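Local structure of histidinol dehydrogenase (Elizabethkingia anophelis NUHP1, 6AN0) at residues A[18-23]-A[320-325]; A[145-150]-A[383-388]; A[219-224]-A[236-241]. The protein probably catalyses the zinc-dependent, two-step oxidation of L-histidinol to L-histidine with NAD(+), the last step of histidine biosynthesis. All coordinates share one frame; numbering follows the deposited sequence.

Contact 1: residues A[18-23]-A[320-325]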
ATOM      1  N   SER A  18      30.332  -8.658  11.718  1.00 67.63           N
ATOM      2  CA  SER A  18      30.760  -8.364  10.355  1.00 72.64           C
ATOM      3  C   SER A  18      30.255  -9.390   9.347  1.00 68.44           C
ATOM      4  O   SER A  18      30.253  -9.106   8.144  1.00 64.57           O
ATOM      5  CB  SER A  18      32.284  -8.288  10.295  1.00 75.31           C
ATOM      6  OG  SER A  18      32.872  -9.447  10.861  1.00 76.39           O
ATOM      7  N   GLU A  19      29.834 -10.568   9.799  1.00 68.42           N
ATOM      8  CA  GLU A  19      29.324 -11.596   8.903  1.00 61.28           C
ATOM      9  C   GLU A  19      27.802 -11.597   8.790  1.00 55.39           C
ATOM     10  O   GLU A  19      27.263 -12.303   7.928  1.00 51.32           O
ATOM     11  CB  GLU A  19      29.810 -12.979   9.360  1.00 55.82           C
ATOM     12  N   TRP A  20      27.095 -10.820   9.616  1.00 48.78           N
ATOM     13  CA  TRP A  20      25.637 -10.866   9.589  1.00 46.17           C
ATOM     14  C   TRP A  20      25.096 -10.442   8.230  1.00 42.91           C
ATOM     15  O   TRP A  20      24.110 -11.009   7.745  1.00 44.41           O
ATOM     16  CB  TRP A  20      25.047  -9.988  10.693  1.00 49.32           C
ATOM     17  CG  TRP A  20      25.232 -10.532  12.071  1.00 46.16           C
ATOM     18  CD1 TRP A  20      26.158 -11.449  12.476  1.00 47.16           C
ATOM     19  CD2 TRP A  20      24.469 -10.191  13.233  1.00 40.38           C
ATOM     20  NE1 TRP A  20      26.017 -11.700  13.820  1.00 45.88           N
ATOM     21  CE2 TRP A  20      24.988 -10.938  14.308  1.00 42.02           C
ATOM     22  CE3 TRP A  20      23.401  -9.320  13.472  1.00 39.06           C
ATOM     23  CZ2 TRP A  20      24.471 -10.845  15.600  1.00 41.56           C
ATOM     24  CZ3 TRP A  20      22.885  -9.236  14.756  1.00 38.81           C
ATOM     25  CH2 TRP A  20      23.422  -9.991  15.802  1.00 38.33           C
ATOM     26  N   LYS A  21      25.741  -9.458   7.595  1.00 53.20           N
ATOM     27  CA  LYS A  21      25.335  -9.025   6.261  1.00 50.19           C
ATOM     28  C   LYS A  21      25.209 -10.207   5.311  1.00 55.20           C
ATOM     29  O   LYS A  21      24.305 -10.244   4.467  1.00 55.03           O
ATOM     30  CB  LYS A  21      26.337  -8.003   5.714  1.00 51.59           C
ATOM     31  N   ASN A  22      26.090 -11.199   5.450  1.00 52.56           N
ATOM     32  CA  ASN A  22      26.026 -12.372   4.586  1.00 51.70           C
ATOM     33  C   ASN A  22      25.021 -13.403   5.078  1.00 48.85           C
ATOM     34  O   ASN A  22      24.375 -14.071   4.262  1.00 46.54           O
ATOM     35  CB  ASN A  22      27.415 -12.998   4.466  1.00 55.99           C
ATOM     36  CG  ASN A  22      28.407 -12.052   3.847  1.00 61.31           C
ATOM     37  OD1 ASN A  22      29.474 -11.798   4.402  1.00 71.77           O
ATOM     38  ND2 ASN A  22      28.045 -11.495   2.697  1.00 53.17           N
ATOM     39  N   LEU A  23      24.856 -13.537   6.391  1.00 47.59           N
ATOM     40  CA  LEU A  23      23.975 -14.569   6.921  1.00 41.91           C
ATOM     41  C   LEU A  23      22.494 -14.237   6.774  1.00 37.47           C
ATOM     42  O   LEU A  23      21.664 -15.139   6.916  1.00 39.75           O
ATOM     43  CB  LEU A  23      24.311 -14.834   8.388  1.00 42.66           C
ATOM     44  CG  LEU A  23      25.713 -15.405   8.594  1.00 48.80           C
ATOM     45  CD1 LEU A  23      26.031 -15.528  10.074  1.00 47.64           C
ATOM     46  CD2 LEU A  23      25.843 -16.750   7.894  1.00 46.33           C
ATOM     47  N   CYS A 320      19.698 -12.358  19.255  1.00 25.79           N
ATOM     48  CA  CYS A 320      18.855 -13.066  18.296  1.00 23.47           C
ATOM     49  C   CYS A 320      17.803 -12.141  17.699  1.00 27.35           C
ATOM     50  O   CYS A 320      17.558 -12.170  16.487  1.00 26.41           O
ATOM     51  CB  CYS A 320      18.183 -14.266  18.964  1.00 21.75           C
ATOM     52  SG  CYS A 320      19.296 -15.617  19.453  1.00 27.83           S
ATOM     53  N   ILE A 321      17.159 -11.324  18.543  1.00 28.07           N
ATOM     54  CA  ILE A 321      16.157 -10.370  18.066  1.00 25.23           C
ATOM     55  C   ILE A 321      16.789  -9.371  17.103  1.00 28.60           C
ATOM     56  O   ILE A 321      16.194  -9.011  16.077  1.00 26.88           O
ATOM     57  CB  ILE A 321      15.498  -9.647  19.259  1.00 30.87           C
ATOM     58  CG1 ILE A 321      14.757 -10.636  20.175  1.00 30.56           C
ATOM     59  CG2 ILE A 321      14.561  -8.536  18.775  1.00 31.42           C
ATOM     60  CD1 ILE A 321      13.419 -11.066  19.652  1.00 45.27           C
ATOM     61  N   ALA A 322      17.997  -8.890  17.429  1.00 27.97           N
ATOM     62  CA  ALA A 322      18.669  -7.935  16.554  1.00 29.51           C
ATOM     63  C   ALA A 322      18.984  -8.562  15.203  1.00 29.41           C
ATOM     64  O   ALA A 322      18.791  -7.930  14.161  1.00 27.19           O
ATOM     65  CB  ALA A 322      19.944  -7.400  17.221  1.00 30.92           C
ATOM     66  N   PHE A 323      19.448  -9.816  15.194  1.00 28.13           N
ATOM     67  CA  PHE A 323      19.610 -10.526  13.925  1.00 25.94           C
ATOM     68  C   PHE A 323      18.278 -10.635  13.192  1.00 27.01           C
ATOM     69  O   PHE A 323      18.195 -10.378  11.982  1.00 26.02           O
ATOM     70  CB  PHE A 323      20.212 -11.911  14.165  1.00 25.29           C
ATOM     71  CG  PHE A 323      20.558 -12.657  12.902  1.00 26.43           C
ATOM     72  CD1 PHE A 323      21.880 -12.772  12.491  1.00 32.75           C
ATOM     73  CD2 PHE A 323      19.566 -13.253  12.126  1.00 25.36           C
ATOM     74  CE1 PHE A 323      22.204 -13.459  11.329  1.00 34.53           C
ATOM     75  CE2 PHE A 323      19.878 -13.934  10.967  1.00 26.89           C
ATOM     76  CZ  PHE A 323      21.210 -14.040  10.565  1.00 32.75           C
ATOM     77  N   SER A 324      17.213 -11.015  13.912  1.00 23.69           N
ATOM     78  CA  SER A 324      15.913 -11.178  13.266  1.00 25.19           C
ATOM     79  C   SER A 324      15.431  -9.867  12.655  1.00 23.02           C
ATOM     80  O   SER A 324      14.844  -9.856  11.565  1.00 23.63           O
ATOM     81  CB  SER A 324      14.885 -11.706  14.275  1.00 21.63           C
ATOM     82  OG  SER A 324      13.628 -11.935  13.650  1.00 22.23           O
ATOM     83  N   ASN A 325      15.671  -8.749  13.345  1.00 20.65           N
ATOM     84  CA  ASN A 325      15.223  -7.454  12.843  1.00 22.40           C
ATOM     85  C   ASN A 325      15.973  -7.058  11.573  1.00 32.46           C
ATOM     86  O   ASN A 325      15.401  -6.407  10.689  1.00 27.15           O
ATOM     87  CB  ASN A 325      15.381  -6.382  13.930  1.00 23.74           C
ATOM     88  CG  ASN A 325      14.339  -6.506  15.052  1.00 23.65           C
ATOM     89  OD1 ASN A 325      13.245  -7.045  14.855  1.00 23.61           O
ATOM     90  ND2 ASN A 325      14.671  -5.971  16.229  1.00 22.67           N
TER
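Trp20 lays one face of its indole against Phe323 of the helix 317-327. CD1 of Phe323 stands over that face, 3.7 Å from CD2 of Trp20. The rings form an edge-to-face pair: the Phe323 edge points at the indole face, with the planes at 63° and the centroids of the Trp20 six-membered ring and the Phe323 ring 5.3 Å apart. CB of Phe323 adds a CH-pi contact, 4.2 Å from the centroid of the Trp20 six-membered ring. The indole also presses on the helix backbone, with CZ3 of Trp20 3.5 Å from N of Phe323. Phe323 has CG anti to its own backbone N (chi1 -174°), which brings the ring to Leu23 as well as Trp20. There CB of Leu23 meets the ring edge in its plane, 3.9 Å from CE1 of Phe323. This part is tight, with Leu275 and Ile312 of the sheet also against Phe323. The Ala322 methyl is looser: its CB lies 4.3 Å from CZ3 of Trp20, and both residues are partly exposed. On the solvent side, Ser18 is exposed and poorly ordered. No hydrogen bond joins the two segments. The short helix 20-23 thus packs on a helix that covers the six-stranded parallel sheet, a layered alpha/beta arrangement.

Contact 2: residues A[145-150]-A[383-388]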
ATOM      1  N   LEU A 145      -9.845 -18.462   1.766  1.00 20.16           N
ATOM      2  CA  LEU A 145     -10.367 -17.862   2.998  1.00 19.80           C
ATOM      3  C   LEU A 145      -9.631 -16.576   3.353  1.00 24.61           C
ATOM      4  O   LEU A 145     -10.256 -15.581   3.748  1.00 21.49           O
ATOM      5  CB  LEU A 145     -10.258 -18.846   4.168  1.00 15.95           C
ATOM      6  CG  LEU A 145     -11.076 -20.131   4.089  1.00 24.52           C
ATOM      7  CD1 LEU A 145     -10.791 -21.007   5.308  1.00 27.61           C
ATOM      8  CD2 LEU A 145     -12.564 -19.805   3.968  1.00 25.21           C
ATOM      9  N   MET A 146      -8.300 -16.585   3.233  1.00 19.90           N
ATOM     10  CA  MET A 146      -7.481 -15.462   3.691  1.00 19.53           C
ATOM     11  C   MET A 146      -7.744 -14.186   2.895  1.00 23.90           C
ATOM     12  O   MET A 146      -7.570 -13.077   3.420  1.00 20.85           O
ATOM     13  CB  MET A 146      -5.994 -15.818   3.584  1.00 18.35           C
ATOM     14  CG  MET A 146      -5.539 -16.961   4.484  1.00 22.08           C
ATOM     15  SD  MET A 146      -5.687 -16.532   6.235  1.00 25.61           S
ATOM     16  CE  MET A 146      -5.446 -18.132   7.027  1.00 23.30           C
ATOM     17  N   LEU A 147      -8.085 -14.314   1.618  1.00 19.58           N
ATOM     18  CA  LEU A 147      -8.303 -13.151   0.766  1.00 18.25           C
ATOM     19  C   LEU A 147      -9.776 -12.853   0.562  1.00 19.48           C
ATOM     20  O   LEU A 147     -10.164 -11.681   0.525  1.00 22.14           O
ATOM     21  CB  LEU A 147      -7.633 -13.357  -0.597  1.00 21.32           C
ATOM     22  CG  LEU A 147      -6.134 -13.639  -0.502  1.00 21.75           C
ATOM     23  CD1 LEU A 147      -5.559 -13.904  -1.891  1.00 22.32           C
ATOM     24  CD2 LEU A 147      -5.371 -12.491   0.173  1.00 21.04           C
ATOM     25  N   GLY A 148     -10.605 -13.896   0.490  1.00 19.29           N
ATOM     26  CA  GLY A 148     -12.028 -13.689   0.262  1.00 18.40           C
ATOM     27  C   GLY A 148     -12.757 -13.124   1.471  1.00 20.02           C
ATOM     28  O   GLY A 148     -13.680 -12.318   1.326  1.00 22.04           O
ATOM     29  N   ILE A 149     -12.371 -13.538   2.674  1.00 21.90           N
ATOM     30  CA  ILE A 149     -13.136 -13.140   3.859  1.00 22.79           C
ATOM     31  C   ILE A 149     -12.960 -11.643   4.126  1.00 22.07           C
ATOM     32  O   ILE A 149     -13.968 -10.942   4.334  1.00 23.39           O
ATOM     33  CB  ILE A 149     -12.770 -14.003   5.087  1.00 20.01           C
ATOM     34  CG1 ILE A 149     -13.394 -15.398   4.943  1.00 26.66           C
ATOM     35  CG2 ILE A 149     -13.274 -13.346   6.392  1.00 20.79           C
ATOM     36  CD1 ILE A 149     -13.060 -16.376   6.079  1.00 22.87           C
ATOM     37  N   PRO A 150     -11.745 -11.089   4.155  1.00 18.10           N
ATOM     38  CA  PRO A 150     -11.659  -9.642   4.404  1.00 19.11           C
ATOM     39  C   PRO A 150     -12.240  -8.813   3.268  1.00 17.69           C
ATOM     40  O   PRO A 150     -12.764  -7.718   3.521  1.00 19.30           O
ATOM     41  CB  PRO A 150     -10.152  -9.390   4.594  1.00 20.37           C
ATOM     42  CG  PRO A 150      -9.461 -10.617   4.115  1.00 20.08           C
ATOM     43  CD  PRO A 150     -10.421 -11.741   4.279  1.00 17.91           C
ATOM     44  N   SER A 383       3.027  -4.698   5.064  1.00 19.80           N
ATOM     45  CA  SER A 383       2.302  -5.521   6.026  1.00 20.08           C
ATOM     46  C   SER A 383       1.735  -6.754   5.335  1.00 15.92           C
ATOM     47  O   SER A 383       1.628  -6.815   4.113  1.00 21.76           O
ATOM     48  CB  SER A 383       1.137  -4.748   6.677  1.00 20.14           C
ATOM     49  OG  SER A 383       1.557  -3.526   7.264  1.00 19.94           O
ATOM     50  N   GLY A 384       1.336  -7.735   6.135  1.00 21.32           N
ATOM     51  CA  GLY A 384       0.501  -8.791   5.599  1.00 22.68           C
ATOM     52  C   GLY A 384      -0.856  -8.254   5.181  1.00 20.82           C
ATOM     53  O   GLY A 384      -1.282  -7.169   5.594  1.00 21.46           O
ATOM     54  N   VAL A 385      -1.536  -9.007   4.316  1.00 17.89           N
ATOM     55  CA  VAL A 385      -2.895  -8.622   3.936  1.00 21.70           C
ATOM     56  C   VAL A 385      -3.772  -8.514   5.182  1.00 20.96           C
ATOM     57  O   VAL A 385      -3.669  -9.325   6.111  1.00 19.66           O
ATOM     58  CB  VAL A 385      -3.469  -9.628   2.923  1.00 18.96           C
ATOM     59  CG1 VAL A 385      -4.970  -9.402   2.715  1.00 17.63           C
ATOM     60  CG2 VAL A 385      -2.734  -9.487   1.579  1.00 20.46           C
ATOM     61  N   SER A 386      -4.639  -7.501   5.213  1.00 16.12           N
ATOM     62  CA  SER A 386      -5.593  -7.331   6.315  1.00 17.33           C
ATOM     63  C   SER A 386      -6.830  -6.628   5.774  1.00 19.35           C
ATOM     64  O   SER A 386      -6.956  -6.392   4.569  1.00 17.73           O
ATOM     65  CB  SER A 386      -4.967  -6.547   7.478  1.00 20.10           C
ATOM     66  OG  SER A 386      -4.818  -5.167   7.137  1.00 22.05           O
ATOM     67  N   LEU A 387      -7.762  -6.290   6.668  1.00 17.43           N
ATOM     68  CA  LEU A 387      -8.917  -5.517   6.226  1.00 17.50           C
ATOM     69  C   LEU A 387      -8.480  -4.230   5.522  1.00 16.25           C
ATOM     70  O   LEU A 387      -9.105  -3.813   4.537  1.00 18.36           O
ATOM     71  CB  LEU A 387      -9.817  -5.196   7.423  1.00 20.93           C
ATOM     72  CG  LEU A 387     -11.158  -4.593   7.039  1.00 26.83           C
ATOM     73  CD1 LEU A 387     -12.002  -5.619   6.327  1.00 29.10           C
ATOM     74  CD2 LEU A 387     -11.830  -4.121   8.317  1.00 28.76           C
ATOM     75  N   ASP A 388      -7.396  -3.600   6.015  1.00 16.14           N
ATOM     76  CA  ASP A 388      -6.851  -2.377   5.418  1.00 19.57           C
ATOM     77  C   ASP A 388      -6.537  -2.531   3.933  1.00 21.50           C
ATOM     78  O   ASP A 388      -6.510  -1.534   3.197  1.00 19.95           O
ATOM     79  CB  ASP A 388      -5.542  -1.965   6.100  1.00 19.33           C
ATOM     80  CG  ASP A 388      -5.661  -1.802   7.604  1.00 25.98           C
ATOM     81  OD1 ASP A 388      -6.673  -2.218   8.200  1.00 38.76           O
ATOM     82  OD2 ASP A 388      -4.701  -1.262   8.190  1.00 30.05           O
TER
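The helix 142-154 and the segment 383-388, loop to Ser386 and then the start of a 3-10 turn, come closest at their later ends, where CA of Pro150 and CA of Leu387 are 5.3 Å apart, against 7.7 Å between CA of Leu147 and CA of Val385. This is buried packing of the helix against the segment that leads into strand 391-399 of the mixed sheet. The helix is kinked at Pro150, whose ring nitrogen has no hydrogen to give to the turn before. Leu147 and Val385 make the apolar part. Their side chains cross at about a right angle, and CD2 of Leu147 touches CG1 of Val385 at 4.0 Å. With CG1 anti to the backbone N (chi1 169°), Val385 presents that branch to Leu147. Pro150 meets the loop further on. Its CB is 4.4 Å from O of Ser386, a loose approach.

No hydrogen bond crosses between the segments. The segment 383-388 is held by other partners: N of Leu387 bonds to OE1 of Gln104, and Val385 pairs through its backbone with Thr372. At the far end the second subunit takes over. Asp388 forms a salt bridge with Lys393 of the second subunit, a residue of the pocket that holds bound histidine. Leu387 turns back to the helix and also packs on Leu153 and Ala154. Its CG is anti to the backbone N (chi1 -170°), and the CD1 branch ends 3.6 Å from O of Pro150.

Contact 3: residues A[219-224]-A[236-241]; sequences YVTAAK and MPAGPS. With EDO (1,2-ethanediol), chain E.
Thr221, on the helix 218-227, meets Ala238 of the loop 236-241. This loop runs from strand 233-234 of the mixed sheet to strand 242-247 of the parallel sheet. It therefore connects the two sheets, and the helix packs beside it. The threonine CB is 4.2 Å from CB of Ala238, and both of its branches lean on that methyl. CG2, anti to the backbone N, lies 3.7 Å from CB of Ala238. OG1 lies on the other branch, beside the backbone N (chi1 -65°), and comes to 3.4 Å from the same CB. The hydroxyl makes two hydrogen bonds. One is to O of Asn217, one turn earlier in the chain. In the other, OG1 accepts from O2 of a 1,2-ethanediol at 2.9 Å. The diol probably came from the crystallisation liquor. Its C2 lies 3.6 Å from CA of Gly239, and its C1 lies 3.9 Å from CD of Pro240. It is hydrogen-bonded to the helix and packs against the loop.

Lys224, one turn further along the helix, reaches the start of the loop through water. The water donates to O of Met236 at 2.8 Å and accepts a weak bond from NZ of Lys224. Beyond the diol, the loop runs on to Ser241, a predicted substrate-binding residue whose OG bonds to Gln263. Asn217 is predicted to bind NAD(+). The segments are thus joined by van der Waals contact and a water, while the Lys224 ammonium is satisfied by O of Gly214 and a salt bridge to Asp235.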
ATOM      1  N   TYR A 219       6.163 -16.053 -13.343  1.00 27.03           N
ATOM      2  CA  TYR A 219       5.420 -15.389 -14.412  1.00 23.64           C
ATOM      3  C   TYR A 219       4.261 -14.579 -13.852  1.00 28.04           C
ATOM      4  O   TYR A 219       3.993 -13.466 -14.312  1.00 23.91           O
ATOM      5  CB  TYR A 219       4.910 -16.415 -15.417  1.00 25.09           C
ATOM      6  CG  TYR A 219       6.041 -17.188 -16.037  1.00 34.02           C
ATOM      7  CD1 TYR A 219       6.806 -16.633 -17.054  1.00 37.19           C
ATOM      8  CD2 TYR A 219       6.365 -18.459 -15.587  1.00 39.76           C
ATOM      9  CE1 TYR A 219       7.862 -17.329 -17.609  1.00 46.82           C
ATOM     10  CE2 TYR A 219       7.420 -19.164 -16.141  1.00 39.66           C
ATOM     11  CZ  TYR A 219       8.165 -18.591 -17.146  1.00 49.55           C
ATOM     12  OH  TYR A 219       9.215 -19.284 -17.710  1.00 62.72           O
ATOM     13  N   VAL A 220       3.541 -15.140 -12.880  1.00 23.19           N
ATOM     14  CA  VAL A 220       2.451 -14.402 -12.250  1.00 25.55           C
ATOM     15  C   VAL A 220       3.000 -13.180 -11.528  1.00 25.32           C
ATOM     16  O   VAL A 220       2.423 -12.083 -11.590  1.00 22.73           O
ATOM     17  CB  VAL A 220       1.666 -15.330 -11.299  1.00 23.90           C
ATOM     18  CG1 VAL A 220       0.720 -14.518 -10.401  1.00 26.41           C
ATOM     19  CG2 VAL A 220       0.905 -16.383 -12.101  1.00 24.77           C
ATOM     20  N   THR A 221       4.149 -13.345 -10.866  1.00 22.91           N
ATOM     21  CA  THR A 221       4.756 -12.247 -10.122  1.00 25.58           C
ATOM     22  C   THR A 221       5.131 -11.094 -11.046  1.00 28.37           C
ATOM     23  O   THR A 221       4.861  -9.924 -10.742  1.00 25.66           O
ATOM     24  CB  THR A 221       5.986 -12.763  -9.359  1.00 34.14           C
ATOM     25  OG1 THR A 221       5.571 -13.716  -8.369  1.00 30.64           O
ATOM     26  CG2 THR A 221       6.721 -11.616  -8.662  1.00 38.93           C
ATOM     27  N   ALA A 222       5.772 -11.406 -12.178  1.00 25.46           N
ATOM     28  CA  ALA A 222       6.147 -10.363 -13.130  1.00 23.89           C
ATOM     29  C   ALA A 222       4.910  -9.710 -13.733  1.00 23.67           C
ATOM     30  O   ALA A 222       4.879  -8.492 -13.953  1.00 23.92           O
ATOM     31  CB  ALA A 222       7.046 -10.945 -14.226  1.00 24.51           C
ATOM     32  N   ALA A 223       3.866 -10.503 -13.986  1.00 21.37           N
ATOM     33  CA  ALA A 223       2.656  -9.944 -14.575  1.00 23.56           C
ATOM     34  C   ALA A 223       1.997  -8.960 -13.622  1.00 21.04           C
ATOM     35  O   ALA A 223       1.559  -7.884 -14.042  1.00 21.43           O
ATOM     36  CB  ALA A 223       1.676 -11.056 -14.956  1.00 24.18           C
ATOM     37  N   LYS A 224       1.927  -9.307 -12.332  1.00 20.70           N
ATOM     38  CA  LYS A 224       1.353  -8.388 -11.355  1.00 21.07           C
ATOM     39  C   LYS A 224       2.181  -7.114 -11.255  1.00 24.74           C
ATOM     40  O   LYS A 224       1.629  -6.009 -11.142  1.00 20.35           O
ATOM     41  CB  LYS A 224       1.250  -9.072  -9.989  1.00 19.33           C
ATOM     42  CG  LYS A 224       0.112 -10.087  -9.889  1.00 22.52           C
ATOM     43  CD  LYS A 224       0.178 -10.872  -8.573  1.00 23.91           C
ATOM     44  CE  LYS A 224      -0.133  -9.982  -7.373  1.00 24.61           C
ATOM     45  NZ  LYS A 224       0.014 -10.725  -6.085  1.00 22.78           N
ATOM     46  N   MET A 236       1.065  -6.954  -2.662  1.00 24.43           N
ATOM     47  CA  MET A 236       2.433  -6.761  -2.200  1.00 27.87           C
ATOM     48  C   MET A 236       3.376  -7.467  -3.168  1.00 27.52           C
ATOM     49  O   MET A 236       2.913  -8.284  -3.971  1.00 28.70           O
ATOM     50  CB  MET A 236       2.598  -7.334  -0.800  1.00 31.93           C
ATOM     51  CG  MET A 236       2.454  -8.829  -0.801  1.00 36.76           C
ATOM     52  SD  MET A 236       2.482  -9.463   0.877  1.00 35.31           S
ATOM     53  CE  MET A 236       0.933  -8.833   1.494  1.00 23.70           C
ATOM     54  N   PRO A 237       4.686  -7.207  -3.108  1.00 37.14           N
ATOM     55  CA  PRO A 237       5.633  -7.984  -3.917  1.00 30.14           C
ATOM     56  C   PRO A 237       5.740  -9.420  -3.426  1.00 38.10           C
ATOM     57  O   PRO A 237       5.388  -9.751  -2.293  1.00 29.87           O
ATOM     58  CB  PRO A 237       6.963  -7.244  -3.733  1.00 32.01           C
ATOM     59  CG  PRO A 237       6.625  -5.949  -3.098  1.00 30.10           C
ATOM     60  CD  PRO A 237       5.373  -6.162  -2.329  1.00 35.41           C
ATOM     61  N   ALA A 238       6.268 -10.279  -4.292  1.00 36.75           N
ATOM     62  CA  ALA A 238       6.262 -11.713  -4.037  1.00 45.48           C
ATOM     63  C   ALA A 238       7.673 -12.256  -3.811  1.00 46.75           C
ATOM     64  O   ALA A 238       8.687 -11.590  -4.058  1.00 46.59           O
ATOM     65  CB  ALA A 238       5.581 -12.459  -5.192  1.00 46.52           C
ATOM     66  N   GLY A 239       7.713 -13.497  -3.316  1.00 36.43           N
ATOM     67  CA  GLY A 239       8.931 -14.263  -3.162  1.00 35.12           C
ATOM     68  C   GLY A 239       8.650 -15.571  -2.434  1.00 33.94           C
ATOM     69  O   GLY A 239       7.514 -15.841  -2.026  1.00 30.43           O
ATOM     70  N   PRO A 240       9.676 -16.407  -2.248  1.00 32.23           N
ATOM     71  CA  PRO A 240       9.465 -17.683  -1.545  1.00 28.16           C
ATOM     72  C   PRO A 240       9.238 -17.474  -0.050  1.00 25.35           C
ATOM     73  O   PRO A 240       9.696 -16.497   0.543  1.00 30.17           O
ATOM     74  CB  PRO A 240      10.768 -18.456  -1.798  1.00 34.06           C
ATOM     75  CG  PRO A 240      11.526 -17.663  -2.857  1.00 46.41           C
ATOM     76  CD  PRO A 240      11.062 -16.245  -2.714  1.00 34.73           C
ATOM     77  N   SER A 241       8.537 -18.425   0.558  1.00 28.76           N
ATOM     78  CA  SER A 241       8.194 -18.304   1.967  1.00 30.18           C
ATOM     79  C   SER A 241       9.380 -18.673   2.851  1.00 30.63           C
ATOM     80  O   SER A 241      10.357 -19.286   2.410  1.00 28.89           O
ATOM     81  CB  SER A 241       6.986 -19.173   2.301  1.00 34.69           C
ATOM     82  OG  SER A 241       7.193 -20.497   1.859  1.00 44.78           O
TER
HETATM   83  C1  EDO E 504       9.623 -16.174  -6.364  1.00 70.13           C
HETATM   84  O1  EDO E 504       9.862 -16.928  -7.562  1.00 71.53           O
HETATM   85  C2  EDO E 504       8.129 -15.909  -6.231  1.00 65.72           C
HETATM   86  O2  EDO E 504       7.589 -15.663  -7.534  1.00 64.48           O
HETATM   87  O   HOH W   1       3.084  -9.843  -6.250  1.00 44.11           O

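Contacts 2 and 3 touch, with centres 17 Å apart. CE of Met236 joins them, packing 3.4 Å from O of Ser383 and 3.7 Å from CG2 of Val385. Contact 1 stands apart. Its nearest atoms are about 14 Å from contact 2 and about 13 Å from contact 3, and it lies away from the annotated sites. Contact 3 is tied most directly to the predicted active site, because it contains Ser241. The side chain of Val385 in contact 2 is about 10 Å from that of Glu330, the predicted proton acceptor. The side chain of Leu387 is about 7 Å from a bound histidine, whose pocket is made of residues other than those predicted to bind substrate.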